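Local coordinates for RV1873 (Mycobacterium tuberculosis, PDB 2JEK), which is a conserved hypothetical protein of unknown function, a single all-helical chain of the DUF1810 family whose helices form a right-handed superhelix, at residues Ser23-Leu28 with Leu78-Gly83. Numbering follows the deposited sequence.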
loop_
_atom_site.group_PDB
_atom_site.type_symbol
_atom_site.label_atom_id
_atom_site.label_comp_id
_atom_site.label_asym_id
_atom_site.label_seq_id
_atom_site.Cartn_x
_atom_site.Cartn_y
_atom_site.Cartn_z
ATOM N N SER A 23 -15.912 -1.661 -2.817
ATOM C CA SER A 23 -15.855 -0.292 -3.333
ATOM C C SER A 23 -14.418 0.082 -3.713
ATOM O O SER A 23 -14.188 0.803 -4.677
ATOM C CB SER A 23 -16.452 0.698 -2.327
ATOM O OG SER A 23 -15.673 0.825 -1.154
ATOM N N VAL A 24 -13.452 -0.418 -2.949
ATOM C CA VAL A 24 -12.044 -0.207 -3.270
ATOM C C VAL A 24 -11.726 -0.734 -4.661
ATOM O O VAL A 24 -11.165 -0.014 -5.500
ATOM C CB VAL A 24 -11.143 -0.918 -2.247
ATOM C CG1 VAL A 24 -9.662 -0.850 -2.680
ATOM C CG2 VAL A 24 -11.330 -0.305 -0.880
ATOM N N VAL A 25 -12.089 -1.994 -4.892
ATOM C CA VAL A 25 -11.887 -2.657 -6.178
ATOM C C VAL A 25 -12.571 -1.890 -7.309
ATOM O O VAL A 25 -11.957 -1.654 -8.356
ATOM C CB VAL A 25 -12.336 -4.148 -6.107
ATOM C CG1 VAL A 25 -12.440 -4.780 -7.485
ATOM C CG2 VAL A 25 -11.349 -4.934 -5.242
ATOM N N GLU A 26 -13.807 -1.449 -7.079
ATOM C CA GLU A 26 -14.531 -0.720 -8.116
ATOM C C GLU A 26 -13.870 0.622 -8.420
ATOM O O GLU A 26 -13.742 1.004 -9.582
ATOM C CB GLU A 26 -16.011 -0.540 -7.751
ATOM C CG GLU A 26 -16.780 -1.857 -7.501
ATOM C CD GLU A 26 -17.154 -2.612 -8.775
ATOM O OE1 GLU A 26 -16.751 -2.187 -9.875
ATOM O OE2 GLU A 26 -17.863 -3.639 -8.664
ATOM N N GLU A 27 -13.419 1.323 -7.383
ATOM C CA GLU A 27 -12.752 2.613 -7.547
ATOM C C GLU A 27 -11.435 2.470 -8.297
ATOM O O GLU A 27 -11.121 3.280 -9.179
ATOM C CB GLU A 27 -12.535 3.271 -6.178
ATOM C CG GLU A 27 -13.834 3.834 -5.647
ATOM C CD GLU A 27 -13.806 4.203 -4.197
ATOM O OE1 GLU A 27 -12.716 4.507 -3.661
ATOM O OE2 GLU A 27 -14.907 4.220 -3.604
ATOM N N LEU A 28 -10.664 1.442 -7.953
ATOM C CA LEU A 28 -9.396 1.220 -8.633
ATOM C C LEU A 28 -9.595 0.706 -10.061
ATOM O O LEU A 28 -8.853 1.115 -10.956
ATOM C CB LEU A 28 -8.496 0.295 -7.815
ATOM C CG LEU A 28 -8.085 0.824 -6.435
ATOM C CD1 LEU A 28 -7.200 -0.221 -5.755
ATOM C CD2 LEU A 28 -7.384 2.194 -6.500
ATOM N N LEU A 78 -3.492 -7.114 -1.893
ATOM C CA LEU A 78 -2.522 -6.055 -2.163
ATOM C C LEU A 78 -1.990 -6.136 -3.590
ATOM O O LEU A 78 -1.821 -5.116 -4.262
ATOM C CB LEU A 78 -1.389 -6.077 -1.132
ATOM C CG LEU A 78 -0.328 -4.987 -1.302
ATOM C CD1 LEU A 78 -0.936 -3.591 -1.163
ATOM C CD2 LEU A 78 0.797 -5.142 -0.305
ATOM N N HIS A 79 -1.751 -7.356 -4.067
ATOM C CA HIS A 79 -1.332 -7.517 -5.453
ATOM C C HIS A 79 -2.470 -7.144 -6.405
ATOM O O HIS A 79 -2.242 -6.526 -7.457
ATOM C CB HIS A 79 -0.869 -8.945 -5.725
ATOM C CG HIS A 79 0.438 -9.287 -5.083
ATOM N ND1 HIS A 79 1.644 -8.830 -5.568
ATOM C CD2 HIS A 79 0.734 -10.077 -4.026
ATOM C CE1 HIS A 79 2.626 -9.315 -4.830
ATOM N NE2 HIS A 79 2.100 -10.073 -3.885
ATOM N N GLU A 80 -3.702 -7.514 -6.046
ATOM C CA GLU A 80 -4.853 -7.116 -6.858
ATOM C C GLU A 80 -4.936 -5.601 -6.991
ATOM O O GLU A 80 -5.086 -5.067 -8.093
ATOM C CB GLU A 80 -6.159 -7.663 -6.268
ATOM C CG GLU A 80 -7.419 -6.981 -6.814
ATOM C CD GLU A 80 -8.697 -7.671 -6.383
ATOM O OE1 GLU A 80 -8.804 -8.049 -5.194
ATOM O OE2 GLU A 80 -9.603 -7.811 -7.234
ATOM N N CYS A 81 -4.804 -4.904 -5.865
ATOM C CA CYS A 81 -4.973 -3.455 -5.855
ATOM C C CYS A 81 -3.834 -2.781 -6.584
ATOM O O CYS A 81 -4.048 -1.824 -7.308
ATOM C CB CYS A 81 -5.080 -2.959 -4.416
ATOM S SG CYS A 81 -6.642 -3.401 -3.617
ATOM N N THR A 82 -2.619 -3.280 -6.391
ATOM C CA THR A 82 -1.455 -2.760 -7.113
ATOM C C THR A 82 -1.628 -2.955 -8.622
ATOM O O THR A 82 -1.389 -2.026 -9.400
ATOM C CB THR A 82 -0.181 -3.463 -6.614
ATOM O OG1 THR A 82 -0.040 -3.208 -5.211
ATOM C CG2 THR A 82 1.076 -2.975 -7.347
ATOM N N GLY A 83 -2.059 -4.156 -9.015
ATOM C CA GLY A 83 -2.273 -4.476 -10.427
ATOM C C GLY A 83 -3.322 -3.609 -11.096
ATOM O O GLY A 83 -3.148 -3.170 -12.256
#
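Val24, Val25 and Leu28 meet Glu80 and Cys81 where two helical segments, 23-28 and 78-83, run side by side in nearly the same direction, their axes 24° apart and 10.1 Å from each other at the closest point. Cys81 is the centre of the interface. Its SG, standing beside its own backbone N (chi1 -72°), reaches across to Val24 CG1 at 4.1 Å. CD1 is the Leu28 methyl that makes the contact, and it touches Cys81 at three atoms: CB at 3.7 Å, SG at 3.9 Å and the carbonyl O at 3.9 Å. The sulfur therefore sits against two residues one helical turn apart.

One flank is built differently. Glu80 sends an extended chain towards the other helix, starting with CG anti to the backbone N (chi1 164°), and crosses the Val25 side chain at about a right angle. The CG2 methyl of Val25 sits over the face of the carboxylate, and Glu80 OE2 is 3.9 Å from Val25 CG2. This is van der Waals contact with a polar group, whose OE1 is hydrogen-bonded to the hydroxyl of Tyr21, at the start of the same helix as Val25; that bond supplies a polar link between the two helices beside the apolar contacts.

Val41 touches both Val24 and Cys81, bridging the two helices where these side chains meet, while Phe97 packs on Leu28. Thr82, on a different side of its helix, packs against helices 101-115 and 120-129, so helix 74-87 is sandwiched between helix 21-29 and the later helices; segments 23-28 and 78-83 pack nearly parallel within the all-helical, right-handed superhelical fold of this DUF1810 protein.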